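Local coordinates for protein tyrosinase (Aspergillus oryzae, PDB 6JU8) that carries a dinuclear copper centre and probably oxidises L-tyrosine and L-dopa with molecular oxygen to L-dopaquinone, in melanin biosynthesis, at residues 265-270 with 280-286; 72-76 with 212-218. The protein carries 1 engineered substitution. All coordinates share one frame; numbering follows the deposited sequence.

Contact 1: 265-270 with 280-286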
ATOM      1  N   LEU A 265     -14.805  -5.356   4.336  1.00  9.41           N
ATOM      2  CA  LEU A 265     -16.094  -4.671   4.379  1.00  9.61           C
ATOM      3  C   LEU A 265     -17.163  -5.505   3.694  1.00  9.53           C
ATOM      4  O   LEU A 265     -18.286  -5.575   4.208  1.00 11.02           O
ATOM      5  CB  LEU A 265     -16.002  -3.285   3.748  1.00 10.14           C
ATOM      6  CG  LEU A 265     -15.132  -2.247   4.436  1.00 11.26           C
ATOM      7  CD1 LEU A 265     -14.974  -1.063   3.479  1.00 14.13           C
ATOM      8  CD2 LEU A 265     -15.740  -1.784   5.744  1.00 12.87           C
ATOM      9  N   ASN A 266     -16.818  -6.120   2.558  1.00 10.06           N
ATOM     10  CA  ASN A 266     -17.807  -6.863   1.794  1.00 10.44           C
ATOM     11  C   ASN A 266     -17.964  -8.302   2.233  1.00 11.15           C
ATOM     12  O   ASN A 266     -19.042  -8.887   2.009  1.00 13.36           O
ATOM     13  CB  ASN A 266     -17.463  -6.739   0.297  1.00 11.05           C
ATOM     14  CG  ASN A 266     -17.685  -5.306  -0.150  1.00 10.39           C
ATOM     15  OD1 ASN A 266     -18.824  -4.834  -0.263  1.00 11.35           O
ATOM     16  ND2 ASN A 266     -16.584  -4.587  -0.374  1.00 11.99           N
ATOM     17  N   GLU A 267     -16.982  -8.869   2.923  1.00  9.93           N
ATOM     18  CA  GLU A 267     -17.112 -10.191   3.542  1.00 11.67           C
ATOM     19  C   GLU A 267     -17.753 -10.125   4.930  1.00 10.61           C
ATOM     20  O   GLU A 267     -18.259 -11.150   5.391  1.00 13.00           O
ATOM     21  CB  GLU A 267     -15.748 -10.882   3.655  1.00 12.32           C
ATOM     22  CG  GLU A 267     -15.203 -11.331   2.300  1.00 14.77           C
ATOM     23  CD  GLU A 267     -14.223 -12.476   2.384  1.00 17.68           C
ATOM     24  OE1 GLU A 267     -13.854 -12.992   1.313  1.00 20.95           O
ATOM     25  OE2 GLU A 267     -13.815 -12.872   3.493  1.00 22.07           O
ATOM     26  N   HIS A 268     -17.742  -8.957   5.549  1.00 10.39           N
ATOM     27  CA  HIS A 268     -18.355  -8.657   6.832  1.00 10.40           C
ATOM     28  C   HIS A 268     -18.173  -9.727   7.893  1.00 10.62           C
ATOM     29  O   HIS A 268     -19.169 -10.229   8.426  1.00 12.45           O
ATOM     30  CB  HIS A 268     -19.840  -8.321   6.619  1.00 12.82           C
ATOM     31  CG  HIS A 268     -20.643  -9.346   5.892  1.00 11.98           C
ATOM     32  ND1 HIS A 268     -21.143 -10.487   6.470  1.00 15.58           N
ATOM     33  CD2 HIS A 268     -21.042  -9.376   4.596  1.00 11.75           C
ATOM     34  CE1 HIS A 268     -21.805 -11.207   5.573  1.00 15.94           C
ATOM     35  NE2 HIS A 268     -21.778 -10.540   4.440  1.00 14.60           N
ATOM     36  N   PRO A 269     -16.940 -10.062   8.267  1.00 11.08           N
ATOM     37  CA  PRO A 269     -16.742 -11.072   9.320  1.00 11.78           C
ATOM     38  C   PRO A 269     -17.012 -10.505  10.698  1.00 11.08           C
ATOM     39  O   PRO A 269     -16.109 -10.031  11.391  1.00 12.72           O
ATOM     40  CB  PRO A 269     -15.273 -11.449   9.110  1.00 13.93           C
ATOM     41  CG  PRO A 269     -14.629 -10.224   8.545  1.00 12.85           C
ATOM     42  CD  PRO A 269     -15.678  -9.557   7.704  1.00 12.14           C
ATOM     43  N   TRP A 270     -18.302 -10.553  11.077  1.00 11.92           N
ATOM     44  CA  TRP A 270     -18.718 -10.022  12.371  1.00 12.16           C
ATOM     45  C   TRP A 270     -18.003 -10.756  13.499  1.00 12.02           C
ATOM     46  O   TRP A 270     -17.920 -11.997  13.432  1.00 15.29           O
ATOM     47  CB  TRP A 270     -20.231 -10.216  12.589  1.00 11.75           C
ATOM     48  CG  TRP A 270     -21.026  -9.618  11.456  1.00 10.93           C
ATOM     49  CD1 TRP A 270     -21.618 -10.262  10.404  1.00 11.01           C
ATOM     50  CD2 TRP A 270     -21.327  -8.231  11.267  1.00 10.18           C
ATOM     51  NE1 TRP A 270     -22.255  -9.364   9.577  1.00 11.00           N
ATOM     52  CE2 TRP A 270     -22.088  -8.109  10.089  1.00 10.22           C
ATOM     53  CE3 TRP A 270     -21.009  -7.091  12.013  1.00 10.45           C
ATOM     54  CZ2 TRP A 270     -22.538  -6.870   9.628  1.00 11.05           C
ATOM     55  CZ3 TRP A 270     -21.465  -5.869  11.532  1.00 10.20           C
ATOM     56  CH2 TRP A 270     -22.213  -5.754  10.363  1.00 10.68           C
ATOM     57  N   VAL A 280     -27.128 -13.891   8.410  1.00 18.10           N
ATOM     58  CA  VAL A 280     -25.929 -13.117   8.715  1.00 16.58           C
ATOM     59  C   VAL A 280     -25.906 -11.934   7.757  1.00 16.23           C
ATOM     60  O   VAL A 280     -25.631 -12.132   6.570  1.00 18.85           O
ATOM     61  CB  VAL A 280     -24.672 -13.987   8.512  1.00 18.86           C
ATOM     62  CG1 VAL A 280     -23.435 -13.121   8.652  1.00 20.12           C
ATOM     63  CG2 VAL A 280     -24.707 -15.142   9.510  1.00 21.25           C
ATOM     64  N   PRO A 281     -26.285 -10.762   8.227  1.00 14.41           N
ATOM     65  CA  PRO A 281     -26.465  -9.616   7.346  1.00 13.82           C
ATOM     66  C   PRO A 281     -25.149  -9.086   6.800  1.00 11.09           C
ATOM     67  O   PRO A 281     -24.103  -9.182   7.426  1.00 13.76           O
ATOM     68  CB  PRO A 281     -27.090  -8.555   8.259  1.00 16.61           C
ATOM     69  CG  PRO A 281     -27.672  -9.350   9.389  1.00 14.67           C
ATOM     70  CD  PRO A 281     -26.653 -10.438   9.636  1.00 16.95           C
ATOM     71  N   THR A 282     -25.247  -8.492   5.616  1.00 11.38           N
ATOM     72  CA  THR A 282     -24.157  -7.657   5.123  1.00 10.79           C
ATOM     73  C   THR A 282     -24.019  -6.387   5.967  1.00  9.77           C
ATOM     74  O   THR A 282     -24.910  -6.079   6.789  1.00 10.37           O
ATOM     75  CB  THR A 282     -24.423  -7.257   3.674  1.00 11.15           C
ATOM     76  OG1 THR A 282     -25.608  -6.441   3.638  1.00 12.05           O
ATOM     77  CG2 THR A 282     -24.653  -8.467   2.768  1.00 13.98           C
ATOM     78  N   LEU A 283     -22.921  -5.645   5.781  1.00  9.93           N
ATOM     79  CA  LEU A 283     -22.791  -4.389   6.510  1.00  9.44           C
ATOM     80  C   LEU A 283     -23.916  -3.429   6.121  1.00  9.84           C
ATOM     81  O   LEU A 283     -24.423  -2.713   6.990  1.00 10.15           O
ATOM     82  CB  LEU A 283     -21.409  -3.781   6.309  1.00  9.64           C
ATOM     83  CG  LEU A 283     -21.165  -2.399   6.922  1.00  9.62           C
ATOM     84  CD1 LEU A 283     -21.428  -2.362   8.428  1.00 11.83           C
ATOM     85  CD2 LEU A 283     -19.719  -1.964   6.612  1.00 10.52           C
ATOM     86  N   GLN A 284     -24.305  -3.387   4.831  1.00 10.11           N
ATOM     87  CA  GLN A 284     -25.396  -2.469   4.479  1.00 10.45           C
ATOM     88  C   GLN A 284     -26.695  -2.886   5.161  1.00 10.58           C
ATOM     89  O   GLN A 284     -27.457  -2.043   5.674  1.00 10.70           O
ATOM     90  CB  GLN A 284     -25.583  -2.418   2.966  1.00 12.24           C
ATOM     91  CG  GLN A 284     -26.701  -1.473   2.533  1.00 11.60           C
ATOM     92  CD  GLN A 284     -26.759  -1.359   1.021  1.00 13.63           C
ATOM     93  OE1 GLN A 284     -27.549  -2.054   0.408  1.00 17.44           O
ATOM     94  NE2 GLN A 284     -25.914  -0.522   0.430  1.00 14.10           N
ATOM     95  N   ASP A 285     -26.991  -4.188   5.121  1.00 10.97           N
ATOM     96  CA  ASP A 285     -28.256  -4.608   5.744  1.00 11.15           C
ATOM     97  C   ASP A 285     -28.245  -4.404   7.247  1.00 10.74           C
ATOM     98  O   ASP A 285     -29.268  -4.055   7.853  1.00 11.09           O
ATOM     99  CB  ASP A 285     -28.555  -6.066   5.377  1.00 14.73           C
ATOM    100  CG  ASP A 285     -29.954  -6.433   5.870  1.00 18.94           C
ATOM    101  OD1 ASP A 285     -30.917  -5.697   5.588  1.00 27.97           O
ATOM    102  OD2 ASP A 285     -30.076  -7.474   6.517  1.00 31.12           O
ATOM    103  N   MET A 286     -27.090  -4.664   7.876  1.00 10.48           N
ATOM    104  CA  MET A 286     -27.039  -4.455   9.338  1.00  9.55           C
ATOM    105  C   MET A 286     -27.316  -3.004   9.673  1.00  9.41           C
ATOM    106  O   MET A 286     -27.995  -2.676  10.662  1.00 10.90           O
ATOM    107  CB  MET A 286     -25.670  -4.886   9.889  1.00  9.97           C
ATOM    108  CG  MET A 286     -25.685  -5.064  11.389  1.00 11.38           C
ATOM    109  SD  MET A 286     -26.557  -6.548  11.911  1.00 12.35           S
ATOM    110  CE  MET A 286     -25.211  -7.743  11.759  1.00 13.81           C
TER
HETATM  111  O   HOH W   1     -20.955  -6.222   3.790  1.00 10.31           O

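Contact 2: 72-76 with 212-218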
ATOM      1  N   GLY A  72      -6.999   7.961  23.041  1.00 10.18           N
ATOM      2  CA  GLY A  72      -6.330   6.793  23.576  1.00 10.31           C
ATOM      3  C   GLY A  72      -4.895   7.063  23.960  1.00  8.86           C
ATOM      4  O   GLY A  72      -4.594   7.994  24.706  1.00 10.35           O
ATOM      5  N   ALA A  73      -4.006   6.194  23.487  1.00  9.32           N
ATOM      6  CA  ALA A  73      -2.581   6.325  23.776  1.00  9.67           C
ATOM      7  C   ALA A  73      -2.068   7.622  23.172  1.00  9.35           C
ATOM      8  O   ALA A  73      -2.553   8.021  22.097  1.00  9.92           O
ATOM      9  CB  ALA A  73      -1.819   5.122  23.225  1.00  9.76           C
ATOM     10  N   PRO A  74      -1.078   8.289  23.750  1.00  9.51           N
ATOM     11  CA  PRO A  74      -0.270   7.829  24.883  1.00  9.82           C
ATOM     12  C   PRO A  74      -0.824   8.107  26.273  1.00 10.87           C
ATOM     13  O   PRO A  74      -0.098   7.976  27.275  1.00 13.31           O
ATOM     14  CB  PRO A  74       1.048   8.621  24.692  1.00 11.93           C
ATOM     15  CG  PRO A  74       0.589   9.908  24.054  1.00 12.05           C
ATOM     16  CD  PRO A  74      -0.517   9.516  23.112  1.00  9.82           C
ATOM     17  N   TRP A  75      -2.086   8.485  26.370  1.00 11.06           N
ATOM     18  CA  TRP A  75      -2.801   8.600  27.628  1.00 11.78           C
ATOM     19  C   TRP A  75      -2.322   9.783  28.464  1.00 12.69           C
ATOM     20  O   TRP A  75      -2.129   9.648  29.674  1.00 16.86           O
ATOM     21  CB  TRP A  75      -2.707   7.283  28.411  1.00 12.94           C
ATOM     22  CG  TRP A  75      -3.108   6.077  27.610  1.00 11.97           C
ATOM     23  CD1 TRP A  75      -4.315   5.827  27.005  1.00 12.81           C
ATOM     24  CD2 TRP A  75      -2.289   4.936  27.356  1.00 11.85           C
ATOM     25  NE1 TRP A  75      -4.290   4.603  26.375  1.00 12.62           N
ATOM     26  CE2 TRP A  75      -3.048   4.033  26.579  1.00 11.97           C
ATOM     27  CE3 TRP A  75      -0.978   4.601  27.712  1.00 12.55           C
ATOM     28  CZ2 TRP A  75      -2.555   2.801  26.136  1.00 12.62           C
ATOM     29  CZ3 TRP A  75      -0.488   3.387  27.271  1.00 14.19           C
ATOM     30  CH2 TRP A  75      -1.265   2.503  26.503  1.00 13.43           C
ATOM     31  N   THR A  76      -2.173  10.945  27.831  1.00 11.31           N
ATOM     32  CA  THR A  76      -1.692  12.133  28.511  1.00 12.28           C
ATOM     33  C   THR A  76      -2.814  13.152  28.727  1.00 11.68           C
ATOM     34  O   THR A  76      -3.920  12.998  28.248  1.00 11.93           O
ATOM     35  CB  THR A  76      -0.576  12.854  27.721  1.00 14.64           C
ATOM     36  OG1 THR A  76      -1.151  13.455  26.549  1.00 16.50           O
ATOM     37  CG2 THR A  76       0.510  11.903  27.250  1.00 19.02           C
ATOM     38  N   PRO A 212       5.920  12.761  27.656  1.00 17.23           N
ATOM     39  CA  PRO A 212       5.247  11.497  27.921  1.00 15.56           C
ATOM     40  C   PRO A 212       4.477  10.930  26.731  1.00 13.95           C
ATOM     41  O   PRO A 212       3.466  10.241  26.917  1.00 14.15           O
ATOM     42  CB  PRO A 212       4.225  11.936  29.000  1.00 19.28           C
ATOM     43  CG  PRO A 212       3.818  13.302  28.562  1.00 19.46           C
ATOM     44  CD  PRO A 212       5.026  13.923  27.893  1.00 20.71           C
ATOM     45  N   TYR A 213       4.906  11.185  25.496  1.00 11.64           N
ATOM     46  CA  TYR A 213       4.099  10.956  24.309  1.00 11.22           C
ATOM     47  C   TYR A 213       4.395   9.654  23.580  1.00 11.21           C
ATOM     48  O   TYR A 213       3.713   9.369  22.590  1.00 12.56           O
ATOM     49  CB  TYR A 213       4.279  12.101  23.303  1.00 13.12           C
ATOM     50  CG  TYR A 213       3.857  13.420  23.907  1.00 13.55           C
ATOM     51  CD1 TYR A 213       2.519  13.646  24.194  1.00 15.06           C
ATOM     52  CD2 TYR A 213       4.761  14.423  24.223  1.00 16.40           C
ATOM     53  CE1 TYR A 213       2.074  14.816  24.759  1.00 18.62           C
ATOM     54  CE2 TYR A 213       4.334  15.609  24.791  1.00 22.89           C
ATOM     55  CZ  TYR A 213       2.989  15.802  25.057  1.00 18.58           C
ATOM     56  OH  TYR A 213       2.543  16.984  25.610  1.00 25.74           O
ATOM     57  N   ALA A 214       5.384   8.881  24.002  1.00 12.14           N
ATOM     58  CA  ALA A 214       5.720   7.653  23.286  1.00 11.75           C
ATOM     59  C   ALA A 214       4.538   6.680  23.268  1.00 12.36           C
ATOM     60  O   ALA A 214       3.846   6.463  24.272  1.00 15.08           O
ATOM     61  CB  ALA A 214       6.934   6.974  23.921  1.00 13.93           C
ATOM     62  N   ILE A 215       4.294   6.096  22.091  1.00 11.71           N
ATOM     63  CA  ILE A 215       3.261   5.098  21.877  1.00 12.02           C
ATOM     64  C   ILE A 215       3.860   3.730  22.177  1.00 12.50           C
ATOM     65  O   ILE A 215       4.826   3.330  21.533  1.00 14.87           O
ATOM     66  CB  ILE A 215       2.747   5.133  20.423  1.00 14.14           C
ATOM     67  CG1 ILE A 215       2.222   6.510  19.999  1.00 14.72           C
ATOM     68  CG2 ILE A 215       1.701   4.043  20.172  1.00 16.45           C
ATOM     69  CD1 ILE A 215       0.954   6.944  20.696  1.00 19.33           C
ATOM     70  N   THR A 216       3.317   2.994  23.132  1.00 12.37           N
ATOM     71  CA  THR A 216       3.774   1.640  23.421  1.00 12.48           C
ATOM     72  C   THR A 216       3.131   0.625  22.488  1.00 11.84           C
ATOM     73  O   THR A 216       2.183   0.916  21.778  1.00 11.53           O
ATOM     74  CB  THR A 216       3.456   1.248  24.874  1.00 13.25           C
ATOM     75  OG1 THR A 216       2.045   1.207  25.064  1.00 14.61           O
ATOM     76  CG2 THR A 216       4.013   2.295  25.847  1.00 17.45           C
ATOM     77  N   SER A 217       3.659  -0.600  22.523  1.00 11.93           N
ATOM     78  CA  SER A 217       2.883  -1.723  22.008  1.00 12.36           C
ATOM     79  C   SER A 217       1.553  -1.790  22.772  1.00 10.79           C
ATOM     80  O   SER A 217       1.386  -1.219  23.856  1.00 12.77           O
ATOM     81  CB  SER A 217       3.629  -3.036  22.132  1.00 12.68           C
ATOM     82  OG  SER A 217       3.886  -3.413  23.478  1.00 15.27           O
ATOM     83  N   GLN A 218       0.584  -2.471  22.162  1.00 10.34           N
ATOM     84  CA  GLN A 218      -0.765  -2.537  22.692  1.00 10.77           C
ATOM     85  C   GLN A 218      -1.259  -3.975  22.720  1.00 11.42           C
ATOM     86  O   GLN A 218      -1.350  -4.668  21.706  1.00 13.82           O
ATOM     87  CB  GLN A 218      -1.690  -1.670  21.831  1.00 11.71           C
ATOM     88  CG  GLN A 218      -1.215  -0.232  21.704  1.00 11.47           C
ATOM     89  CD  GLN A 218      -1.227   0.540  23.003  1.00 12.17           C
ATOM     90  OE1 GLN A 218      -2.003   0.272  23.928  1.00 12.67           O
ATOM     91  NE2 GLN A 218      -0.393   1.575  23.078  1.00 12.99           N
TER
HETATM   92  O   HOH W   2       1.691   9.207  29.086  1.00 28.93           O

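Contact 1: 265-270 with 280-286
W270 lays its indole along the chain that leads into helix 283-292 and against the first turn of that helix. CG stands anti to the carbonyl carbon, beside the backbone N (chi1 -55°), which turns the pyrrole edge to the 280-286 chain. There CD1 meets V280 CG1 at 3.8 Å, and NE1 donates a hydrogen bond to P281 O (2.8 Å, N-H...O angle 150°), which lies in the ring plane. Farther out, CE2 and CZ2 lie under the methyl of M286, whose CE sits 3.6 Å from the centroid of the six-membered ring, 18° off its normal; SD stands farther above the same face. CH2, at the tip, meets M286 CB and CG and also L283 CD1. The opposite indole face carries H268 CB.

H268, with positive phi just past helix 258-267, lays its imidazole face on T282 CA, a CH-pi contact 3.8 Å from the ring centroid. T282 OG1 accepts from D285 N, capping the second helix, and a water links L265 O to L283 N. W338 of helix 328-340 packs edge-to-face on W270. A loop thus joins two consecutive helices of the tyrosinase central domain, with a Met-aromatic contact at the N-capped second helix.

Contact 2: 72-76 with 212-218
Two irregular loop segments run past each other in opposite directions, P74 CA facing I215 CA at 5.4 Å and T76 CA facing P212 CA at 7.0 Å, with no direct hydrogen bond between them. P74, preceded by a cis peptide bond, presses its ring against the backbone of the other segment: CB touches Y213 O at 3.5 Å and lies nearly as close to A214 O, CG comes to the edge of the Y213 ring, and CD rests on I215 CD1. The isoleucine gets its tip there because CG1 stands anti to the carbonyl carbon (chi1 -56°) and the chain bends again at chi2; CD1 then also reaches A73 CB. At the far end T76 sends CG2 to P212 O (3.4 Å) and to the proline CG, crossing P212 and Y213 at about a right angle. A water donates to both P74 O and P212 O, bridging the two carbonyls.

Both segments belong to the central domain of tyrosinase: 72-76 directly follows the copper ligand H71, and 212-218 ends on the first residue of strand 218-222. F65 of helix 64-69 touches P74, Y213 and I215, while Y368 hydrogen-bonds to A73 O.

W75 approaches Q218 from the opposite direction. The outer indole edge meets the amide, CZ2 lying 3.4 Å from Q218 OE1 near the ring plane, with ring and amide turned 69° apart. Q218 NE2 touches A73 CB and donates to T216 O (3.0 Å, N-H...O angle 131°) from above the carbonyl plane, a bent bond that helps fix the amide's rotation. T216 OG1 in turn donates to S217 O at 2.8 Å and lies 3.8 Å from W75 CH2.

How the contacts relate
Contact 1 and contact 2 do not touch: their centres are 32 Å apart and their nearest atoms about 19 Å. Both segments of contact 2 precede those of contact 1 in the sequence, and all four fall in the common central domain of tyrosinase. The copper ligands nearest to each belong to different sets. In contact 2 the W75 side chain is about 8 Å from that of H71, a ligand together with H98 and H107, and about 11 Å from a copper ion. In contact 1 the side chains of L283 and L265 come within about 9 Å of those of H332 and H336 respectively, which bind copper with H376, and the L265 side chain is about 13 Å from a copper ion.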